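Local coordinates for protein aldose 1-epimerase (Caenorhabditis elegans, PDB 1LUR) that probably interconverts the alpha and beta anomers of aldoses such as galactose, at residues A64-A74 / L166-Y174; A11-N19 / T24-A32. All blocks are in the same frame, centred on the assembly; numbering follows the deposited sequence.

Interaction 1: residues A64-A74 / L166-Y174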
loop_
_atom_site.group_PDB
_atom_site.type_symbol
_atom_site.label_atom_id
_atom_site.label_comp_id
_atom_site.label_asym_id
_atom_site.label_seq_id
_atom_site.Cartn_x
_atom_site.Cartn_y
_atom_site.Cartn_z
ATOM N N ALA A 64 -11.020 6.046 -1.583
ATOM C CA ALA A 64 -9.613 6.355 -1.793
ATOM C C ALA A 64 -8.683 5.235 -1.317
ATOM O O ALA A 64 -7.465 5.423 -1.258
ATOM C CB ALA A 64 -9.260 7.665 -1.092
ATOM N N SER A 65 -9.259 4.082 -0.979
ATOM C CA SER A 65 -8.491 2.923 -0.509
ATOM C C SER A 65 -7.573 3.237 0.673
ATOM O O SER A 65 -6.473 2.689 0.780
ATOM C CB SER A 65 -7.645 2.350 -1.651
ATOM O OG SER A 65 -8.458 1.890 -2.714
ATOM N N ILE A 66 -8.034 4.107 1.565
ATOM C CA ILE A 66 -7.253 4.492 2.734
ATOM C C ILE A 66 -6.920 3.325 3.675
ATOM O O ILE A 66 -7.803 2.760 4.317
ATOM C CB ILE A 66 -7.981 5.611 3.529
ATOM C CG1 ILE A 66 -8.174 6.837 2.630
ATOM C CG2 ILE A 66 -7.165 6.005 4.760
ATOM C CD1 ILE A 66 -8.878 7.995 3.309
ATOM N N GLY A 67 -5.638 2.965 3.723
ATOM C CA GLY A 67 -5.173 1.881 4.579
ATOM C C GLY A 67 -5.574 0.454 4.241
ATOM O O GLY A 67 -5.217 -0.484 4.955
ATOM N N LYS A 68 -6.295 0.272 3.145
ATOM C CA LYS A 68 -6.729 -1.060 2.749
ATOM C C LYS A 68 -5.649 -1.993 2.213
ATOM O O LYS A 68 -4.552 -1.571 1.825
ATOM C CB LYS A 68 -7.791 -0.962 1.647
ATOM C CG LYS A 68 -9.042 -0.179 1.965
ATOM C CD LYS A 68 -9.926 -0.134 0.718
ATOM C CE LYS A 68 -11.253 0.578 0.964
ATOM N NZ LYS A 68 -12.172 -0.203 1.836
ATOM N N THR A 69 -5.978 -3.282 2.217
ATOM C CA THR A 69 -5.082 -4.308 1.702
ATOM C C THR A 69 -5.716 -4.373 0.307
ATOM O O THR A 69 -6.897 -4.709 0.184
ATOM C CB THR A 69 -5.282 -5.684 2.343
ATOM O OG1 THR A 69 -4.651 -5.721 3.625
ATOM C CG2 THR A 69 -4.673 -6.766 1.446
ATOM N N VAL A 70 -4.947 -4.043 -0.727
ATOM C CA VAL A 70 -5.451 -4.057 -2.094
ATOM C C VAL A 70 -5.106 -5.303 -2.901
ATOM O O VAL A 70 -3.996 -5.823 -2.815
ATOM C CB VAL A 70 -4.939 -2.816 -2.870
ATOM C CG1 VAL A 70 -5.391 -2.884 -4.316
ATOM C CG2 VAL A 70 -5.448 -1.543 -2.205
ATOM N N GLY A 71 -6.081 -5.759 -3.685
ATOM C CA GLY A 71 -5.923 -6.938 -4.529
ATOM C C GLY A 71 -7.202 -7.142 -5.334
ATOM O O GLY A 71 -8.150 -6.374 -5.145
ATOM N N ARG A 72 -7.275 -8.174 -6.182
ATOM C CA ARG A 72 -6.190 -9.133 -6.379
ATOM C C ARG A 72 -4.990 -8.618 -7.144
ATOM O O ARG A 72 -3.941 -9.260 -7.161
ATOM C CB ARG A 72 -6.715 -10.407 -7.045
ATOM C CG ARG A 72 -7.487 -11.307 -6.080
ATOM C CD ARG A 72 -7.679 -12.697 -6.638
ATOM N NE ARG A 72 -8.774 -12.764 -7.599
ATOM C CZ ARG A 72 -8.930 -13.748 -8.474
ATOM N NH1 ARG A 72 -8.051 -14.747 -8.520
ATOM N NH2 ARG A 72 -9.971 -13.741 -9.297
ATOM N N VAL A 73 -5.145 -7.477 -7.801
ATOM C CA VAL A 73 -4.045 -6.899 -8.550
ATOM C C VAL A 73 -4.041 -5.416 -8.234
ATOM O O VAL A 73 -4.953 -4.676 -8.617
ATOM C CB VAL A 73 -4.187 -7.106 -10.064
ATOM C CG1 VAL A 73 -3.088 -6.338 -10.793
ATOM C CG2 VAL A 73 -4.096 -8.592 -10.386
ATOM N N ALA A 74 -3.022 -4.991 -7.498
ATOM C CA ALA A 74 -2.893 -3.600 -7.118
ATOM C C ALA A 74 -2.677 -2.705 -8.323
ATOM O O ALA A 74 -2.022 -3.079 -9.302
ATOM C CB ALA A 74 -1.747 -3.428 -6.130
ATOM N N LEU A 166 -3.729 -14.441 -11.336
ATOM C CA LEU A 166 -2.783 -13.374 -11.041
ATOM C C LEU A 166 -3.025 -12.839 -9.633
ATOM O O LEU A 166 -4.161 -12.788 -9.173
ATOM C CB LEU A 166 -2.955 -12.232 -12.058
ATOM C CG LEU A 166 -2.758 -12.535 -13.550
ATOM C CD1 LEU A 166 -3.361 -11.428 -14.396
ATOM C CD2 LEU A 166 -1.267 -12.689 -13.853
ATOM N N LEU A 167 -1.953 -12.474 -8.936
ATOM C CA LEU A 167 -2.077 -11.932 -7.587
ATOM C C LEU A 167 -0.896 -11.008 -7.307
ATOM O O LEU A 167 0.272 -11.423 -7.310
ATOM C CB LEU A 167 -2.147 -13.032 -6.518
ATOM C CG LEU A 167 -2.631 -12.510 -5.150
ATOM C CD1 LEU A 167 -4.133 -12.270 -5.192
ATOM C CD2 LEU A 167 -2.302 -13.505 -4.051
ATOM N N ALA A 168 -1.208 -9.740 -7.085
ATOM C CA ALA A 168 -0.188 -8.739 -6.800
ATOM C C ALA A 168 -0.844 -7.790 -5.817
ATOM O O ALA A 168 -1.645 -6.933 -6.201
ATOM C CB ALA A 168 0.210 -8.022 -8.079
ATOM N N LEU A 169 -0.515 -7.956 -4.541
ATOM C CA LEU A 169 -1.094 -7.119 -3.503
ATOM C C LEU A 169 -0.220 -5.968 -3.037
ATOM O O LEU A 169 0.923 -5.810 -3.464
ATOM C CB LEU A 169 -1.406 -7.983 -2.277
ATOM C CG LEU A 169 -1.991 -9.379 -2.508
ATOM C CD1 LEU A 169 -1.994 -10.153 -1.191
ATOM C CD2 LEU A 169 -3.402 -9.257 -3.070
ATOM N N THR A 170 -0.797 -5.177 -2.139
ATOM C CA THR A 170 -0.136 -4.031 -1.525
ATOM C C THR A 170 -0.995 -3.535 -0.373
ATOM O O THR A 170 -2.104 -4.033 -0.158
ATOM C CB THR A 170 0.124 -2.842 -2.484
ATOM O OG1 THR A 170 1.116 -1.989 -1.886
ATOM C CG2 THR A 170 -1.143 -2.007 -2.712
ATOM N N ASN A 171 -0.449 -2.592 0.390
ATOM C CA ASN A 171 -1.141 -1.992 1.531
ATOM C C ASN A 171 -1.285 -0.533 1.122
ATOM O O ASN A 171 -0.307 0.108 0.734
ATOM C CB ASN A 171 -0.320 -2.109 2.812
ATOM C CG ASN A 171 -0.942 -1.345 3.957
ATOM O OD1 ASN A 171 -0.692 -0.154 4.127
ATOM N ND2 ASN A 171 -1.790 -2.018 4.726
ATOM N N HIS A 172 -2.496 -0.002 1.217
ATOM C CA HIS A 172 -2.727 1.379 0.821
ATOM C C HIS A 172 -2.839 2.429 1.924
ATOM O O HIS A 172 -3.675 3.330 1.841
ATOM C CB HIS A 172 -3.979 1.428 -0.063
ATOM C CG HIS A 172 -3.925 2.481 -1.128
ATOM N ND1 HIS A 172 -3.872 3.830 -0.844
ATOM C CD2 HIS A 172 -3.903 2.380 -2.479
ATOM C CE1 HIS A 172 -3.817 4.514 -1.975
ATOM N NE2 HIS A 172 -3.836 3.658 -2.981
ATOM N N ALA A 173 -2.001 2.334 2.949
ATOM C CA ALA A 173 -2.055 3.310 4.035
ATOM C C ALA A 173 -1.451 4.643 3.596
ATOM O O ALA A 173 -0.412 4.676 2.940
ATOM C CB ALA A 173 -1.310 2.779 5.254
ATOM N N TYR A 174 -2.126 5.735 3.945
ATOM C CA TYR A 174 -1.678 7.086 3.612
ATOM C C TYR A 174 -0.941 7.579 4.856
ATOM O O TYR A 174 -1.527 7.632 5.938
ATOM C CB TYR A 174 -2.868 8.012 3.344
ATOM C CG TYR A 174 -3.596 7.802 2.030
ATOM C CD1 TYR A 174 -4.356 6.653 1.795
ATOM C CD2 TYR A 174 -3.576 8.788 1.044
ATOM C CE1 TYR A 174 -5.084 6.501 0.608
ATOM C CE2 TYR A 174 -4.295 8.646 -0.139
ATOM C CZ TYR A 174 -5.047 7.506 -0.353
ATOM O OH TYR A 174 -5.756 7.382 -1.529
HETATM O O HOH W 1 -2.047 -5.204 3.886
HETATM O O HOH W 2 -5.231 -14.863 -7.752
#

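Interaction 2: residues A11-N19 / T24-A32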
loop_
_atom_site.group_PDB
_atom_site.type_symbol
_atom_site.label_atom_id
_atom_site.label_comp_id
_atom_site.label_asym_id
_atom_site.label_seq_id
_atom_site.Cartn_x
_atom_site.Cartn_y
_atom_site.Cartn_z
ATOM N N ALA A 11 -22.331 -6.991 11.974
ATOM C CA ALA A 11 -21.316 -5.902 12.083
ATOM C C ALA A 11 -19.976 -6.462 12.553
ATOM O O ALA A 11 -19.906 -7.591 13.046
ATOM C CB ALA A 11 -21.806 -4.833 13.056
ATOM N N SER A 12 -18.917 -5.673 12.387
ATOM C CA SER A 12 -17.575 -6.084 12.798
ATOM C C SER A 12 -17.073 -5.106 13.859
ATOM O O SER A 12 -17.853 -4.621 14.685
ATOM C CB SER A 12 -16.615 -6.073 11.606
ATOM O OG SER A 12 -16.276 -4.746 11.239
ATOM N N GLY A 13 -15.777 -4.811 13.832
ATOM C CA GLY A 13 -15.222 -3.889 14.806
ATOM C C GLY A 13 -13.716 -3.732 14.731
ATOM O O GLY A 13 -12.999 -4.650 14.330
ATOM N N PHE A 14 -13.235 -2.555 15.119
ATOM C CA PHE A 14 -11.809 -2.272 15.101
ATOM C C PHE A 14 -11.080 -3.256 16.004
ATOM O O PHE A 14 -11.581 -3.631 17.062
ATOM C CB PHE A 14 -11.540 -0.847 15.587
ATOM C CG PHE A 14 -11.958 0.220 14.614
ATOM C CD1 PHE A 14 -11.331 0.336 13.375
ATOM C CD2 PHE A 14 -12.969 1.120 14.939
ATOM C CE1 PHE A 14 -11.705 1.333 12.474
ATOM C CE2 PHE A 14 -13.354 2.122 14.045
ATOM C CZ PHE A 14 -12.720 2.230 12.809
ATOM N N ILE A 15 -9.901 -3.682 15.572
ATOM C CA ILE A 15 -9.101 -4.618 16.343
ATOM C C ILE A 15 -7.786 -3.915 16.647
ATOM O O ILE A 15 -7.141 -3.375 15.749
ATOM C CB ILE A 15 -8.812 -5.902 15.551
ATOM C CG1 ILE A 15 -10.130 -6.558 15.130
ATOM C CG2 ILE A 15 -7.981 -6.858 16.393
ATOM C CD1 ILE A 15 -9.956 -7.826 14.307
ATOM N N GLU A 16 -7.391 -3.912 17.913
ATOM C CA GLU A 16 -6.151 -3.260 18.303
ATOM C C GLU A 16 -5.041 -4.210 18.726
ATOM O O GLU A 16 -5.290 -5.239 19.358
ATOM C CB GLU A 16 -6.414 -2.266 19.437
ATOM C CG GLU A 16 -6.869 -0.889 18.979
ATOM C CD GLU A 16 -7.095 0.067 20.140
ATOM O OE1 GLU A 16 -6.201 0.186 21.010
ATOM O OE2 GLU A 16 -8.165 0.710 20.178
ATOM N N ILE A 17 -3.816 -3.856 18.352
ATOM C CA ILE A 17 -2.637 -4.645 18.686
ATOM C C ILE A 17 -1.596 -3.628 19.116
ATOM O O ILE A 17 -1.659 -2.463 18.713
ATOM C CB ILE A 17 -2.090 -5.459 17.492
ATOM C CG1 ILE A 17 -1.656 -4.531 16.360
ATOM C CG2 ILE A 17 -3.141 -6.442 17.017
ATOM C CD1 ILE A 17 -0.950 -5.259 15.232
ATOM N N ALA A 18 -0.640 -4.046 19.935
ATOM C CA ALA A 18 0.380 -3.109 20.385
ATOM C C ALA A 18 1.554 -3.791 21.063
ATOM O O ALA A 18 1.454 -4.934 21.510
ATOM C CB ALA A 18 -0.248 -2.094 21.339
ATOM N N ASN A 19 2.679 -3.095 21.121
ATOM C CA ASN A 19 3.850 -3.667 21.764
ATOM C C ASN A 19 3.928 -3.034 23.151
ATOM O O ASN A 19 2.959 -2.434 23.613
ATOM C CB ASN A 19 5.125 -3.390 20.964
ATOM C CG ASN A 19 5.426 -1.920 20.827
ATOM O OD1 ASN A 19 4.739 -1.069 21.400
ATOM N ND2 ASN A 19 6.466 -1.605 20.065
ATOM N N THR A 24 1.023 1.335 18.733
ATOM C CA THR A 24 -0.278 0.693 18.640
ATOM C C THR A 24 -0.800 0.749 17.204
ATOM O O THR A 24 -0.587 1.725 16.489
ATOM C CB THR A 24 -1.306 1.374 19.585
ATOM O OG1 THR A 24 -0.807 1.354 20.928
ATOM C CG2 THR A 24 -2.640 0.640 19.556
ATOM N N ALA A 25 -1.472 -0.316 16.791
ATOM C CA ALA A 25 -2.029 -0.396 15.449
ATOM C C ALA A 25 -3.469 -0.871 15.553
ATOM O O ALA A 25 -3.772 -1.794 16.306
ATOM C CB ALA A 25 -1.222 -1.369 14.601
ATOM N N THR A 26 -4.357 -0.229 14.809
ATOM C CA THR A 26 -5.758 -0.611 14.832
ATOM C C THR A 26 -6.138 -1.109 13.441
ATOM O O THR A 26 -5.976 -0.396 12.454
ATOM C CB THR A 26 -6.652 0.571 15.217
ATOM O OG1 THR A 26 -6.240 1.083 16.492
ATOM C CG2 THR A 26 -8.102 0.125 15.311
ATOM N N LEU A 27 -6.635 -2.339 13.375
ATOM C CA LEU A 27 -7.035 -2.940 12.111
ATOM C C LEU A 27 -8.550 -3.098 12.001
ATOM O O LEU A 27 -9.269 -3.048 13.001
ATOM C CB LEU A 27 -6.374 -4.307 11.948
ATOM C CG LEU A 27 -4.845 -4.360 12.038
ATOM C CD1 LEU A 27 -4.250 -3.303 11.118
ATOM C CD2 LEU A 27 -4.391 -4.127 13.478
ATOM N N LEU A 28 -9.020 -3.302 10.775
ATOM C CA LEU A 28 -10.441 -3.472 10.501
ATOM C C LEU A 28 -10.603 -4.642 9.534
ATOM O O LEU A 28 -9.982 -4.668 8.470
ATOM C CB LEU A 28 -11.007 -2.191 9.879
ATOM C CG LEU A 28 -12.519 -2.073 9.674
ATOM C CD1 LEU A 28 -13.233 -2.097 11.027
ATOM C CD2 LEU A 28 -12.822 -0.770 8.944
ATOM N N PRO A 29 -11.431 -5.632 9.900
ATOM C CA PRO A 29 -11.670 -6.808 9.059
ATOM C C PRO A 29 -12.054 -6.422 7.636
ATOM O O PRO A 29 -11.672 -7.094 6.673
ATOM C CB PRO A 29 -12.804 -7.524 9.785
ATOM C CG PRO A 29 -12.537 -7.192 11.219
ATOM C CD PRO A 29 -12.206 -5.720 11.151
ATOM N N PHE A 30 -12.811 -5.336 7.506
ATOM C CA PHE A 30 -13.234 -4.878 6.191
ATOM C C PHE A 30 -12.030 -4.377 5.412
ATOM O O PHE A 30 -11.385 -3.399 5.796
ATOM C CB PHE A 30 -14.266 -3.759 6.311
ATOM C CG PHE A 30 -14.750 -3.250 4.988
ATOM C CD1 PHE A 30 -15.534 -4.054 4.165
ATOM C CD2 PHE A 30 -14.400 -1.980 4.551
ATOM C CE1 PHE A 30 -15.962 -3.595 2.921
ATOM C CE2 PHE A 30 -14.822 -1.511 3.308
ATOM C CZ PHE A 30 -15.605 -2.322 2.492
ATOM N N GLY A 31 -11.733 -5.062 4.314
ATOM C CA GLY A 31 -10.605 -4.684 3.487
ATOM C C GLY A 31 -9.272 -4.923 4.174
ATOM O O GLY A 31 -8.249 -4.424 3.705
ATOM N N ALA A 32 -9.277 -5.689 5.266
ATOM C CA ALA A 32 -8.049 -5.985 6.017
ATOM C C ALA A 32 -7.257 -4.684 6.076
ATOM O O ALA A 32 -6.072 -4.634 5.737
ATOM C CB ALA A 32 -7.244 -7.068 5.305
#

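Interaction 1: residues A64-A74 / L166-Y174
With CG anti to its own carbonyl carbon (chi1 -74°), Tyr174 turns its ring onto the Ala64-Ile66 loop, where its OH donates to Ala64 O over 2.6 Å. The bond uses a lone pair of that oxygen, which lies in the plane of the ring at its edge. The Ile66 and Tyr174 side chains cross at about a right angle, with Ile66 CG1 3.7 Å from Tyr174 CE1. A leucine in place of Tyr174 would probably leave Ala64 O without this donor and a gap beside Ile66. His172 lies over the same loop: Ser65 CB lies over one ring face, toward its rim, in a CH-pi contact 3.9 Å from the centroid of the His172 ring, and Val70 CG2 sits at the ring edge.

The N-H of Gly67 reaches His172 O from above the carbonyl plane (2.7 Å), while the N-H of His172 points straight at Lys68 O (N-H...O 169°). Val70 and Thr170 form a hydrogen-bonded antiparallel pair, one of its two bonds weak. Beyond the cis peptide that precedes Arg72, Ala168 is gripped at both ends, its N donating to Arg72 O (2.8 Å) and its O accepting from Ala74 N (2.7 Å). Arg72 CG passes across Leu167 CD1 at 3.6 Å; the guanidinium makes a salt bridge with Asp133, and a water links NH1 to Leu166 O. Asn171 OD1 accepts from Ala173 N in an Asx turn.

His101 packs its ring steeply against that of His172, and Glu303 touches it as well. The pairing of 69-70 with 170-175 forms one margin of an antiparallel sheet in the beta-sandwich of galactose mutarotases, and Asn-His-Ala-Tyr at 171-174 matches the family motif whose histidine lies in the sugar pocket, consistent with such a place for His172.

Interaction 2: residues A11-N19 / T24-A32
Four backbone hydrogen bonds join Ile15 to Leu27 and Ile17 to Ala25 in two reciprocal pairs. They are short at the first pair, where Leu27 N lies 2.6 Å from Ile15 O. At the second, Ala25 N lies 2.9 Å from Ile17 O and its N-H points there nearly straight, at 173°. Between and beyond them, Glu16 faces Thr26 and Ala18 faces Thr24 as non-hydrogen-bonded pairs, with CA-H...O contacts such as Thr26 CA to Ile15 O alongside. The strand axes come within 4.6 Å and run antiparallel with a twist, at 154°.

Apolar contacts fill the face carrying Ile15, Ile17, Ala25 and Leu27. The CG1 branch of Ile17, placed between backbone N and carbonyl carbon by a chi1 of 62°, presses on Ala25 CB at 3.6 Å, and the Ile17 side chain crosses Leu27 at about a right angle, meeting CD2. Farther along, Ile15 CD1 touches the Pro29 ring at CG.

Mixed polar and apolar contacts lie away from this face. Glu16 and Thr26 run side by side, pointing the same way, with the methylene CG of Glu16 3.2 Å from Thr26 OG1, a packing contact without a hydrogen bond between them. Phe14 adds two more contacts: its CB rests 3.6 Å from Thr26 CG2, and its ring carbon CD1 lies 3.9 Å from Leu28 CD1.

This hairpin supplies the first two strands of a four-stranded antiparallel sheet, with 15-18 at its margin and 24-28 pairing next with 33-40. Helix 56-61 receives Phe14 and Leu28 through Ile56, while Ile15 and Leu27 pack on Phe124 of strand 121-129.

The centres of interactions 1 and 2 lie about 16 Å apart, yet the two meet through the type II turn that follows strand 24-28. Thr69 holds that turn twice, probably by hydrogen bonds: its N lies 2.9 Å from Gly31 O and its OG1 2.8 Å from Ala32 O. Beside it, Lys68 NZ, hydrogen-bonded to Gly108 O, packs against Phe30 CE2 at 3.3 Å. Thr69 thus ties the turn to the strand pairing of interaction 1. Interaction 1, buried near the middle of the chain, contributes to the probable sugar pocket; interaction 2 packs farther out.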